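Phosphoenolpyruvate-protein phosphotransferase (PDB 3CI6) probably catalyses phosphoryl transfer from phosphoenolpyruvate to a histidine of a partner protein, and is represented here by its GAF domain. Local coordinates at residues Tyr57-Ser62 against Glu68-Val73; Gly83-Arg88 against Gly119-Tyr124; Lys127-Leu132 against Gly159-Ala164. All coordinates share one frame; numbering follows the deposited sequence. Where two conformers were deposited one is given.

In the fold
All three contacts lie in one GAF domain and reach the same antiparallel sheet, following one another along the chain. Contact 1 sits towards the edge formed by strand 74-76; its centre is about 17 Å from that of contact 2 and about 15 Å from that of contact 3. Contacts 2 and 3 are closer, about 11 Å between centres, on strands that are neighbours in the sheet. The Y57 side chain reaches both, its hydroxyl against G86 and V128 and its ring carbons near G83 and V131. Along strand 116-124, P121 meets helix 80-88 and V122 meets helix 144-167, so these helices sandwich the sheet, and contacts 2 and 3 also touch the second subunit.

Contact 1: residues Tyr57-Ser62 against Glu68-Val73; sequences YLLMAS and ESVGHV. With P4G (1-ethoxy-2-(2-ethoxyethoxy)ethane), chain F.
L59 binds the segment 68-73 through both of its backbone polar atoms. Its N donates to V73 O at 2.9 Å in a nearly straight bond, with an angle of 175° at the hydrogen. Its O accepts from G71 N at 2.8 Å. The intervening corner is set by a third bond, H72 N to S69 O at 2.9 Å, which closes a four-residue turn; the torsions of V70 and the positive phi of G71 identify it as type II.

Around these bonds the side chains pack in two directions. The L59 side chain extends to the start of the turn, its CD2 branch ending 3.7 Å from S69 CB, while its CB lies 4.2 Å from V73 CB. V70 returns the contact further along the strand: its CG1 comes to 3.3 Å from M60 O, and CG2 faces S62 N. L58 forks between two neighbours. With CG opposite the backbone N (chi1 -175°), CD1 rests 3.4 Å from V73 O, whereas CD2 touches C3 of the bound P4G at 3.6 Å. The selenium of M60 approaches the same ligand carbon more loosely.

On its far edge the strand pairs with 44-51, where M60 and A61 both face I47 and so form a classic beta bulge. The type II turn and the L59 bonds bring the chain round to strand 74-76, whose L75 pairs with Y57: an antiparallel return at the edge of the GAF sheet, with L58 lining the P4G pocket.

Contact 2: residues Gly83-Arg88 against Gly119-Tyr124; sequences GLVGQR and GVPVMY
V85 lays its two methyl groups over the main chain and ring of strand 119-124. CG1 rests against the proline, 3.6 Å from P121 N and 3.8 Å from P121 CD, with P121 CB only slightly farther away. The two side chains cross at about a right angle. CG2 turns to the preceding part of the strand and lies 4.0 Å from G119 CA; since G119 carries no side chain, the methyl meets backbone directly. This division follows from chi1 of 171°, which sets CG1 opposite the backbone N and CG2 opposite the carbonyl carbon.

No hydrogen bond joins the segments; the contact is van der Waals, V85 methyls on the proline ring and on peptide atoms, and V85 supplies all the helix atoms within 4.5 Å of the strand. The helix is closed on itself by Q87 N to G83 O and R88 N to L84 O, each 2.8 Å. Its short axis passes 7.8 Å from that of the strand at a signed crossing angle of -47°. V85 also touches V131 on the adjoining strand.

The strand alternates its faces: P121 points to the helix, whereas V122 packs on C154 and S158 of helix 144-167. Backbone bonds from G119 to V92 and from V120 to L132 place it between two sheet partners. Helix 80-88 therefore lies across one face of the central antiparallel sheet and helix 144-167 across the other, the layered architecture of a GAF domain.

Contact 3: residues Lys127-Leu132 against Gly159-Ala164; sequences KVMGVL and GVIAHA
M129 and I161 mark the nearest backbone approach between strand 127-132 and helix 159-164, with CA atoms 7.0 Å apart and no hydrogen bond between the segments. The helix is regular, with H163 N to G159 O at 2.9 Å and A164 N to V160 O at 3.0 Å. The strand is not: M129 and G130 both face V122 of the neighbouring strand, a classic beta bulge. M129 takes a helix-like backbone conformation, and G130 is almost fully extended. As a result M129 CB points towards the helix, and a CB on G130 would do so too, in place of the usual alternation. This is the helix-on-sheet layer of the GAF fold, in which the long helix 144-167 covers one face of the antiparallel sheet.

At the centre, the M129 and I161 side chains slide past each other in opposite directions. I161 presents CG2, which lies 3.9 Å from M129 CB and 4.0 Å from M129 SE, so one methyl is held against both the root and the far part of the selenomethionine. I161 also touches V122 and L49 on the sheet and L25 on helix 25-40, completing an apolar junction, and its side chain is about 5 Å from a bound P4G, a ligand that A164 touches.

Part of the helix also faces the second subunit: H163 meets the ring of Y124 of that subunit edge-to-face, and V160 packs on its R125. Back on the sheet side, M129 starts with CG opposite its carbonyl carbon (chi1 -60°), and this with the bend at chi2 brings SE to the helix backbone, 4.2 Å from A162 N and 4.3 Å from A162 CB.

Contact 1: residues Tyr57-Ser62 against Glu68-Val73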
ATOM      1  N   TYR B  57     -10.565  -6.099 -18.310  1.00  6.53           N
ATOM      2  CA  TYR B  57      -9.301  -6.228 -17.562  1.00  6.50           C
ATOM      3  C   TYR B  57      -8.204  -6.576 -18.544  1.00  6.80           C
ATOM      4  O   TYR B  57      -8.395  -7.495 -19.368  1.00  9.48           O
ATOM      5  CB  TYR B  57      -9.399  -7.312 -16.498  1.00  7.16           C
ATOM      6  CG  TYR B  57     -10.352  -7.004 -15.352  1.00  7.28           C
ATOM      7  CD1 TYR B  57      -9.994  -6.141 -14.347  1.00  9.76           C
ATOM      8  CD2 TYR B  57     -11.581  -7.635 -15.257  1.00  8.36           C
ATOM      9  CE1 TYR B  57     -10.849  -5.855 -13.303  1.00 11.74           C
ATOM     10  CE2 TYR B  57     -12.426  -7.363 -14.201  1.00  8.93           C
ATOM     11  CZ  TYR B  57     -12.044  -6.492 -13.222  1.00  9.79           C
ATOM     12  OH  TYR B  57     -12.881  -6.203 -12.168  1.00 11.88           O
ATOM     13  N   LEU B  58      -7.075  -5.907 -18.479  1.00  5.21           N
ATOM     14  CA  LEU B  58      -5.955  -6.186 -19.368  1.00  5.48           C
ATOM     15  C   LEU B  58      -4.776  -6.710 -18.576  1.00  5.58           C
ATOM     16  O   LEU B  58      -4.409  -6.138 -17.557  1.00  5.24           O
ATOM     17  CB  LEU B  58      -5.531  -4.920 -20.124  1.00  5.18           C
ATOM     18  CG  LEU B  58      -4.440  -5.037 -21.185  1.00  4.80           C
ATOM     19  CD1 LEU B  58      -4.891  -5.955 -22.351  1.00  6.92           C
ATOM     20  CD2 LEU B  58      -4.048  -3.639 -21.655  1.00  7.07           C
ATOM     21  N   LEU B  59      -4.151  -7.793 -19.065  1.00  5.54           N
ATOM     22  CA  LEU B  59      -2.954  -8.320 -18.429  1.00  5.38           C
ATOM     23  C   LEU B  59      -1.831  -7.316 -18.612  1.00  5.95           C
ATOM     24  O   LEU B  59      -1.500  -6.965 -19.751  1.00  5.61           O
ATOM     25  CB  LEU B  59      -2.575  -9.645 -19.086  1.00  5.14           C
ATOM     26  CG  LEU B  59      -1.307 -10.286 -18.571  1.00  5.56           C
ATOM     27  CD1 LEU B  59      -1.350 -10.663 -17.098  1.00  6.33           C
ATOM     28  CD2 LEU B  59      -1.017 -11.528 -19.430  1.00  7.63           C
HETATM   29  N   MSE B  60      -1.307  -6.789 -17.516  1.00  5.80           N
HETATM   30  CA  MSE B  60      -0.250  -5.747 -17.574  1.00  6.80           C
HETATM   31  C   MSE B  60       1.140  -6.128 -17.125  1.00  6.67           C
HETATM   32  O   MSE B  60       2.132  -5.438 -17.460  1.00  7.24           O
HETATM   33  CB  MSE B  60      -0.696  -4.511 -16.784  1.00  9.54           C
HETATM   34  CG  MSE B  60      -1.973  -3.927 -17.252  1.00 12.79           C
HETATM   35 SE   MSE B  60      -1.667  -2.862 -18.791  0.80 23.82          SE
HETATM   36  CE  MSE B  60      -0.641  -1.372 -17.984  1.00 17.22           C
ATOM     37  N   ALA B  61       1.228  -7.240 -16.404  1.00  6.43           N
ATOM     38  CA  ALA B  61       2.526  -7.768 -15.997  1.00  6.52           C
ATOM     39  C   ALA B  61       2.358  -9.201 -15.537  1.00  5.57           C
ATOM     40  O   ALA B  61       1.292  -9.562 -15.021  1.00  6.34           O
ATOM     41  CB  ALA B  61       3.115  -6.925 -14.895  1.00  7.81           C
ATOM     42  N   SER B  62       3.389 -10.005 -15.707  1.00  6.33           N
ATOM     43  CA  SER B  62       3.352 -11.384 -15.241  1.00  6.00           C
ATOM     44  C   SER B  62       4.727 -11.964 -15.058  1.00  6.07           C
ATOM     45  O   SER B  62       5.632 -11.747 -15.872  1.00  8.18           O
ATOM     46  CB  SER B  62       2.604 -12.283 -16.215  1.00  6.14           C
ATOM     47  OG  SER B  62       2.458 -13.606 -15.689  1.00  6.61           O
ATOM     48  N   GLU B  68       4.830 -12.509 -24.147  1.00  7.78           N
ATOM     49  CA  GLU B  68       4.019 -12.090 -25.321  1.00  8.53           C
ATOM     50  C   GLU B  68       2.612 -11.721 -24.939  1.00  8.96           C
ATOM     51  O   GLU B  68       1.957 -10.922 -25.657  1.00 10.83           O
ATOM     52  CB  GLU B  68       3.874 -13.258 -26.316  1.00  8.46           C
ATOM     53  CG  GLU B  68       5.098 -13.592 -27.005  1.00  9.27           C
ATOM     54  CD  GLU B  68       4.936 -14.817 -27.937  1.00  8.25           C
ATOM     55  OE1 GLU B  68       3.859 -15.527 -28.004  1.00 10.23           O
ATOM     56  OE2 GLU B  68       5.878 -15.082 -28.618  1.00  4.64           O
ATOM     57  N   SER B  69       2.087 -12.365 -23.918  1.00  8.52           N
ATOM     58  CA  SER B  69       0.693 -12.194 -23.518  1.00  8.85           C
ATOM     59  C   SER B  69       0.448 -10.811 -22.902  1.00  8.78           C
ATOM     60  O   SER B  69      -0.699 -10.303 -22.922  1.00  8.65           O
ATOM     61  CB  SER B  69       0.289 -13.243 -22.472  1.00  8.95           C
ATOM     62  OG  SER B  69       0.273 -14.537 -23.041  1.00 11.88           O
ATOM     63  N   VAL B  70       1.498 -10.224 -22.339  1.00  8.43           N
ATOM     64  CA  VAL B  70       1.367  -8.998 -21.538  1.00  8.04           C
ATOM     65  C   VAL B  70       0.970  -7.876 -22.477  1.00  8.67           C
ATOM     66  O   VAL B  70       1.614  -7.683 -23.506  1.00  9.94           O
ATOM     67  CB  VAL B  70       2.655  -8.711 -20.788  1.00  7.68           C
ATOM     68  CG1 VAL B  70       2.594  -7.344 -20.073  1.00 11.02           C
ATOM     69  CG2 VAL B  70       2.911  -9.797 -19.786  1.00  8.13           C
ATOM     70  N   GLY B  71      -0.116  -7.187 -22.142  1.00  9.86           N
ATOM     71  CA  GLY B  71      -0.684  -6.138 -22.976  1.00  9.28           C
ATOM     72  C   GLY B  71      -1.626  -6.602 -24.068  1.00  9.65           C
ATOM     73  O   GLY B  71      -2.186  -5.765 -24.805  1.00 11.57           O
ATOM     74  N   HIS B  72      -1.847  -7.913 -24.153  0.50  9.55           N
ATOM     75  CA  HIS B  72      -2.535  -8.535 -25.283  0.50  9.85           C
ATOM     76  C   HIS B  72      -3.527  -9.641 -24.912  0.50 10.23           C
ATOM     77  O   HIS B  72      -4.074 -10.318 -25.800  0.50 11.09           O
ATOM     78  CB  HIS B  72      -1.481  -9.071 -26.249  0.50 10.09           C
ATOM     79  CG  HIS B  72      -0.584  -8.006 -26.796  0.50 10.34           C
ATOM     80  ND1 HIS B  72      -1.027  -7.065 -27.701  0.50 11.43           N
ATOM     81  CD2 HIS B  72       0.727  -7.740 -26.586  0.50 11.48           C
ATOM     82  CE1 HIS B  72      -0.028  -6.260 -28.013  0.50 11.06           C
ATOM     83  NE2 HIS B  72       1.045  -6.648 -27.354  0.50 11.03           N
ATOM     84  N   VAL B  73      -3.693  -9.889 -23.620  1.00 10.09           N
ATOM     85  CA  VAL B  73      -4.749 -10.767 -23.128  1.00  9.56           C
ATOM     86  C   VAL B  73      -5.693  -9.957 -22.250  1.00  9.19           C
ATOM     87  O   VAL B  73      -5.246  -9.233 -21.355  1.00  8.17           O
ATOM     88  CB  VAL B  73      -4.147 -11.904 -22.289  1.00 10.33           C
ATOM     89  CG1 VAL B  73      -5.258 -12.611 -21.423  1.00 14.15           C
ATOM     90  CG2 VAL B  73      -3.392 -12.859 -23.203  1.00 14.01           C
TER
HETATM   91  C8  P4G F 169      -3.405   4.849 -17.927  1.00 26.71           C
HETATM   92  C7  P4G F 169      -2.759   4.205 -16.714  1.00 29.17           C
HETATM   93  O4  P4G F 169      -3.656   3.257 -16.163  1.00 31.73           O
HETATM   94  C6  P4G F 169      -3.840   2.225 -17.095  1.00 27.89           C
HETATM   95  C5  P4G F 169      -4.652   1.022 -16.706  1.00 30.10           C
HETATM   96  O3  P4G F 169      -5.030   0.130 -17.800  1.00 32.78           O
HETATM   97  C4  P4G F 169      -4.434   0.426 -19.027  1.00 29.84           C
HETATM   98  C3  P4G F 169      -4.939  -0.581 -19.981  1.00 33.03           C
HETATM   99  O2  P4G F 169      -4.703  -0.071 -21.283  1.00 36.94           O
HETATM  100  C2  P4G F 169      -3.320  -0.045 -21.572  1.00 36.36           C
HETATM  101  C1  P4G F 169      -3.158   1.083 -22.586  1.00 37.92           C

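Contact 2: residues Gly83-Arg88 against Gly119-Tyr124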
ATOM      1  N   GLY B  83     -12.993 -11.905 -13.092  1.00  9.29           N
ATOM      2  CA  GLY B  83     -14.177 -11.046 -13.031  1.00  8.82           C
ATOM      3  C   GLY B  83     -14.874 -11.150 -11.690  1.00  8.19           C
ATOM      4  O   GLY B  83     -15.376 -10.147 -11.164  1.00  7.35           O
ATOM      5  N   LEU B  84     -14.920 -12.359 -11.119  1.00  8.79           N
ATOM      6  CA  LEU B  84     -15.636 -12.553  -9.873  1.00  8.75           C
ATOM      7  C   LEU B  84     -14.947 -11.844  -8.715  1.00  7.09           C
ATOM      8  O   LEU B  84     -15.616 -11.248  -7.871  1.00  7.30           O
ATOM      9  CB  LEU B  84     -15.772 -14.039  -9.555  1.00  9.78           C
ATOM     10  CG  LEU B  84     -16.651 -14.415  -8.368  1.00 11.17           C
ATOM     11  CD1 LEU B  84     -18.104 -14.070  -8.613  1.00 15.19           C
ATOM     12  CD2 LEU B  84     -16.528 -15.905  -8.048  1.00 14.42           C
ATOM     13  N   VAL B  85     -13.619 -11.878  -8.702  1.00  7.12           N
ATOM     14  CA  VAL B  85     -12.845 -11.180  -7.685  1.00  6.30           C
ATOM     15  C   VAL B  85     -13.192  -9.692  -7.753  1.00  6.40           C
ATOM     16  O   VAL B  85     -13.421  -9.028  -6.737  1.00  7.22           O
ATOM     17  CB  VAL B  85     -11.337 -11.357  -7.858  1.00  6.24           C
ATOM     18  CG1 VAL B  85     -10.553 -10.447  -6.940  1.00  6.76           C
ATOM     19  CG2 VAL B  85     -10.911 -12.842  -7.615  1.00  6.83           C
ATOM     20  N   GLY B  86     -13.244  -9.153  -8.961  1.00  6.68           N
ATOM     21  CA  GLY B  86     -13.574  -7.750  -9.151  1.00  7.15           C
ATOM     22  C   GLY B  86     -14.995  -7.407  -8.805  1.00  7.55           C
ATOM     23  O   GLY B  86     -15.268  -6.326  -8.234  1.00  9.91           O
ATOM     24  N   GLN B  87     -15.944  -8.283  -9.144  1.00  8.40           N
ATOM     25  CA  GLN B  87     -17.362  -8.038  -8.836  1.00  9.93           C
ATOM     26  C   GLN B  87     -17.685  -8.130  -7.326  1.00  8.44           C
ATOM     27  O   GLN B  87     -18.400  -7.276  -6.766  1.00 10.17           O
ATOM     28  CB  GLN B  87     -18.243  -9.058  -9.571  1.00 10.86           C
ATOM     29  CG  GLN B  87     -18.366  -8.936 -11.054  1.00 15.49           C
ATOM     30  CD  GLN B  87     -19.158 -10.142 -11.671  1.00 16.84           C
ATOM     31  OE1 GLN B  87     -18.909 -11.335 -11.355  1.00 25.33           O
ATOM     32  NE2 GLN B  87     -20.093  -9.829 -12.516  1.00 22.55           N
ATOM     33  N   ARG B  88     -17.141  -9.159  -6.684  1.00  7.82           N
ATOM     34  CA  ARG B  88     -17.336  -9.361  -5.276  1.00  7.49           C
ATOM     35  C   ARG B  88     -16.453  -8.487  -4.406  1.00  6.93           C
ATOM     36  O   ARG B  88     -16.730  -8.337  -3.208  1.00  8.65           O
ATOM     37  CB  ARG B  88     -17.135 -10.812  -4.932  1.00  8.55           C
ATOM     38  CG  ARG B  88     -18.227 -11.693  -5.517  1.00  9.37           C
ATOM     39  CD  ARG B  88     -18.256 -13.094  -4.876  1.00  9.79           C
ATOM     40  NE  ARG B  88     -18.642 -12.979  -3.494  1.00  9.50           N
ATOM     41  CZ  ARG B  88     -19.862 -12.826  -3.053  1.00 11.17           C
ATOM     42  NH1 ARG B  88     -20.919 -12.931  -3.839  1.00 11.65           N
ATOM     43  NH2 ARG B  88     -20.009 -12.601  -1.753  1.00 14.12           N
ATOM     44  N   GLY B 119      -6.815 -14.996  -6.055  1.00  4.95           N
ATOM     45  CA  GLY B 119      -7.094 -13.679  -6.691  1.00  5.20           C
ATOM     46  C   GLY B 119      -7.395 -12.656  -5.615  1.00  5.12           C
ATOM     47  O   GLY B 119      -8.159 -12.959  -4.671  1.00  4.97           O
ATOM     48  N   VAL B 120      -6.796 -11.469  -5.750  1.00  4.67           N
ATOM     49  CA  VAL B 120      -6.862 -10.445  -4.739  1.00  5.34           C
ATOM     50  C   VAL B 120      -7.274  -9.141  -5.435  1.00  5.59           C
ATOM     51  O   VAL B 120      -6.665  -8.756  -6.439  1.00  6.00           O
ATOM     52  CB  VAL B 120      -5.507 -10.262  -4.033  1.00  6.69           C
ATOM     53  CG1 VAL B 120      -5.654  -9.232  -2.949  1.00  7.34           C
ATOM     54  CG2 VAL B 120      -5.031 -11.585  -3.470  1.00  8.64           C
ATOM     55  N   PRO B 121      -8.328  -8.497  -4.947  1.00  5.45           N
ATOM     56  CA  PRO B 121      -8.738  -7.260  -5.634  1.00  4.76           C
ATOM     57  C   PRO B 121      -7.823  -6.100  -5.283  1.00  5.91           C
ATOM     58  O   PRO B 121      -7.370  -5.971  -4.140  1.00  8.09           O
ATOM     59  CB  PRO B 121     -10.102  -7.012  -5.066  1.00  5.56           C
ATOM     60  CG  PRO B 121     -10.057  -7.622  -3.726  1.00  6.61           C
ATOM     61  CD  PRO B 121      -9.190  -8.811  -3.807  1.00  5.60           C
ATOM     62  N   VAL B 122      -7.589  -5.233  -6.274  1.00  5.02           N
ATOM     63  CA  VAL B 122      -6.836  -3.979  -6.089  1.00  4.75           C
ATOM     64  C   VAL B 122      -7.929  -2.921  -6.048  1.00  5.69           C
ATOM     65  O   VAL B 122      -8.619  -2.697  -7.050  1.00  6.47           O
ATOM     66  CB  VAL B 122      -5.818  -3.743  -7.223  1.00  4.64           C
ATOM     67  CG1 VAL B 122      -5.048  -2.488  -6.895  1.00  5.48           C
ATOM     68  CG2 VAL B 122      -4.882  -4.938  -7.398  1.00  4.77           C
HETATM   69  N   MSE B 123      -8.105  -2.330  -4.863  0.50  4.91           N
HETATM   70  CA  MSE B 123      -9.187  -1.379  -4.567  0.50  4.60           C
HETATM   71  C   MSE B 123      -8.634  -0.010  -4.173  0.50  5.04           C
HETATM   72  O   MSE B 123      -7.776   0.063  -3.309  0.50  5.36           O
HETATM   73  CB  MSE B 123     -10.003  -1.885  -3.385  0.50  5.25           C
HETATM   74  CG  MSE B 123     -10.584  -3.281  -3.530  0.50  6.55           C
HETATM   75 SE   MSE B 123     -11.892  -3.504  -4.945  0.50 13.10          SE
HETATM   76  CE  MSE B 123     -13.142  -2.128  -4.265  0.50  9.89           C
ATOM     77  N   TYR B 124      -9.154   1.055  -4.782  1.00  5.69           N
ATOM     78  CA  TYR B 124      -8.814   2.418  -4.415  1.00  5.31           C
ATOM     79  C   TYR B 124     -10.093   3.218  -4.269  1.00  5.60           C
ATOM     80  O   TYR B 124     -10.883   3.277  -5.168  1.00  5.25           O
ATOM     81  CB  TYR B 124      -7.961   3.098  -5.480  1.00  5.48           C
ATOM     82  CG  TYR B 124      -7.500   4.449  -5.089  1.00  4.72           C
ATOM     83  CD1 TYR B 124      -6.383   4.628  -4.269  1.00  7.03           C
ATOM     84  CD2 TYR B 124      -8.179   5.581  -5.528  1.00  4.99           C
ATOM     85  CE1 TYR B 124      -5.973   5.884  -3.905  1.00  6.73           C
ATOM     86  CE2 TYR B 124      -7.761   6.838  -5.145  1.00  6.02           C
ATOM     87  CZ  TYR B 124      -6.655   6.977  -4.365  1.00  5.35           C
ATOM     88  OH  TYR B 124      -6.271   8.261  -4.026  1.00  7.25           O
TER

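Contact 3: residues Lys127-Leu132 against Gly159-Ala164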
ATOM      1  N   LYS B 127     -13.234   1.748  -5.464  1.00  6.09           N
ATOM      2  CA  LYS B 127     -13.300   1.354  -6.870  1.00  6.69           C
ATOM      3  C   LYS B 127     -12.282   0.252  -7.178  1.00  6.60           C
ATOM      4  O   LYS B 127     -11.156   0.284  -6.705  1.00  6.39           O
ATOM      5  CB  LYS B 127     -13.000   2.561  -7.762  1.00  6.62           C
ATOM      6  CG  LYS B 127     -13.081   2.348  -9.256  1.00 10.20           C
ATOM      7  CD  LYS B 127     -12.868   3.685  -9.976  1.00 11.93           C
ATOM      8  CE  LYS B 127     -12.865   3.520 -11.473  1.00 16.14           C
ATOM      9  NZ  LYS B 127     -14.034   2.751 -11.934  1.00 20.26           N
ATOM     10  N   VAL B 128     -12.682  -0.734  -7.977  1.00  7.43           N
ATOM     11  CA  VAL B 128     -11.765  -1.790  -8.395  1.00  6.90           C
ATOM     12  C   VAL B 128     -10.842  -1.286  -9.492  1.00  6.75           C
ATOM     13  O   VAL B 128     -11.311  -0.792 -10.519  1.00  9.28           O
ATOM     14  CB  VAL B 128     -12.527  -3.013  -8.920  1.00  8.42           C
ATOM     15  CG1 VAL B 128     -11.553  -3.976  -9.540  1.00  9.90           C
ATOM     16  CG2 VAL B 128     -13.247  -3.669  -7.770  1.00 13.63           C
HETATM   17  N   MSE B 129      -9.554  -1.298  -9.199  1.00  5.17           N
HETATM   18  CA  MSE B 129      -8.531  -0.880 -10.118  1.00  5.81           C
HETATM   19  C   MSE B 129      -7.971  -2.061 -10.909  1.00  4.74           C
HETATM   20  O   MSE B 129      -7.371  -1.879 -11.957  1.00  3.76           O
HETATM   21  CB  MSE B 129      -7.352  -0.225  -9.384  1.00  7.35           C
HETATM   22  CG  MSE B 129      -7.609   1.028  -8.542  1.00  7.91           C
HETATM   23 SE   MSE B 129      -7.884   2.546  -9.650  1.00 20.65          SE
HETATM   24  CE  MSE B 129      -9.559   2.295  -9.413  1.00  2.10           C
ATOM     25  N   GLY B 130      -8.139  -3.280 -10.393  1.00  4.88           N
ATOM     26  CA  GLY B 130      -7.493  -4.459 -11.020  1.00  4.77           C
ATOM     27  C   GLY B 130      -7.595  -5.656 -10.112  1.00  4.45           C
ATOM     28  O   GLY B 130      -8.238  -5.589  -9.072  1.00  5.16           O
ATOM     29  N   VAL B 131      -6.983  -6.742 -10.550  1.00  4.25           N
ATOM     30  CA  VAL B 131      -6.967  -8.002  -9.830  1.00  4.46           C
ATOM     31  C   VAL B 131      -5.581  -8.597  -9.959  1.00  5.31           C
ATOM     32  O   VAL B 131      -5.041  -8.717 -11.030  1.00  5.28           O
ATOM     33  CB  VAL B 131      -8.018  -8.985 -10.386  1.00  4.69           C
ATOM     34  CG1 VAL B 131      -7.874 -10.332  -9.653  1.00  5.89           C
ATOM     35  CG2 VAL B 131      -9.435  -8.398 -10.277  1.00  5.65           C
ATOM     36  N   LEU B 132      -5.022  -8.981  -8.817  1.00  5.66           N
ATOM     37  CA  LEU B 132      -3.774  -9.722  -8.769  1.00  6.76           C
ATOM     38  C   LEU B 132      -4.085 -11.205  -8.691  1.00  6.95           C
ATOM     39  O   LEU B 132      -4.957 -11.623  -7.921  1.00  8.69           O
ATOM     40  CB  LEU B 132      -2.979  -9.283  -7.557  1.00  7.01           C
ATOM     41  CG  LEU B 132      -1.759 -10.166  -7.486  1.00 11.79           C
ATOM     42  CD1 LEU B 132      -0.641  -9.447  -7.996  1.00 13.88           C
ATOM     43  CD2 LEU B 132      -1.580 -10.903  -6.178  1.00 15.79           C
ATOM     44  N   GLY B 159      -2.923   3.026  -5.208  1.00  5.17           N
ATOM     45  CA  GLY B 159      -2.681   4.446  -5.406  1.00  6.38           C
ATOM     46  C   GLY B 159      -1.740   4.772  -6.528  1.00  6.17           C
ATOM     47  O   GLY B 159      -1.919   5.784  -7.174  1.00  6.09           O
ATOM     48  N   VAL B 160      -0.752   3.921  -6.774  1.00  5.62           N
ATOM     49  CA  VAL B 160       0.098   4.063  -7.951  1.00  5.67           C
ATOM     50  C   VAL B 160      -0.790   4.011  -9.209  1.00  5.93           C
ATOM     51  O   VAL B 160      -0.628   4.809 -10.139  1.00  5.88           O
ATOM     52  CB  VAL B 160       1.146   2.951  -8.003  1.00  5.67           C
ATOM     53  CG1 VAL B 160       1.980   3.113  -9.249  1.00  6.02           C
ATOM     54  CG2 VAL B 160       2.088   2.988  -6.771  1.00  7.96           C
ATOM     55  N   ILE B 161      -1.717   3.057  -9.249  1.00  5.33           N
ATOM     56  CA  ILE B 161      -2.616   2.913 -10.392  1.00  5.70           C
ATOM     57  C   ILE B 161      -3.559   4.103 -10.505  1.00  5.41           C
ATOM     58  O   ILE B 161      -3.712   4.718 -11.575  1.00  4.75           O
ATOM     59  CB  ILE B 161      -3.384   1.604 -10.303  1.00  5.58           C
ATOM     60  CG1 ILE B 161      -2.443   0.406 -10.408  1.00  7.51           C
ATOM     61  CG2 ILE B 161      -4.443   1.514 -11.410  1.00  4.39           C
ATOM     62  CD1 ILE B 161      -3.064  -0.901  -9.821  1.00  7.43           C
ATOM     63  N   ALA B 162      -4.202   4.462  -9.388  1.00  5.14           N
ATOM     64  CA  ALA B 162      -5.070   5.654  -9.396  1.00  5.39           C
ATOM     65  C   ALA B 162      -4.325   6.924  -9.884  1.00  4.24           C
ATOM     66  O   ALA B 162      -4.819   7.689 -10.714  1.00  5.40           O
ATOM     67  CB  ALA B 162      -5.656   5.894  -7.994  1.00  6.61           C
ATOM     68  N   HIS B 163      -3.111   7.119  -9.405  1.00  5.32           N
ATOM     69  CA  HIS B 163      -2.309   8.251  -9.813  1.00  4.84           C
ATOM     70  C   HIS B 163      -2.042   8.198 -11.330  1.00  4.59           C
ATOM     71  O   HIS B 163      -2.182   9.211 -12.005  1.00  4.59           O
ATOM     72  CB  HIS B 163      -1.013   8.271  -9.009  1.00  5.28           C
ATOM     73  CG  HIS B 163      -0.108   9.392  -9.405  1.00  5.25           C
ATOM     74  ND1 HIS B 163       1.063   9.181 -10.095  1.00  7.91           N
ATOM     75  CD2 HIS B 163      -0.218  10.736  -9.244  1.00  9.38           C
ATOM     76  CE1 HIS B 163       1.630  10.353 -10.347  1.00  9.83           C
ATOM     77  NE2 HIS B 163       0.890  11.305  -9.819  1.00  8.77           N
ATOM     78  N   ALA B 164      -1.722   7.018 -11.820  1.00  5.20           N
ATOM     79  CA  ALA B 164      -1.417   6.826 -13.243  1.00  5.43           C
ATOM     80  C   ALA B 164      -2.589   7.213 -14.093  1.00  4.57           C
ATOM     81  O   ALA B 164      -2.441   7.874 -15.133  1.00  7.14           O
ATOM     82  CB  ALA B 164      -1.015   5.343 -13.497  1.00  5.80           C
TER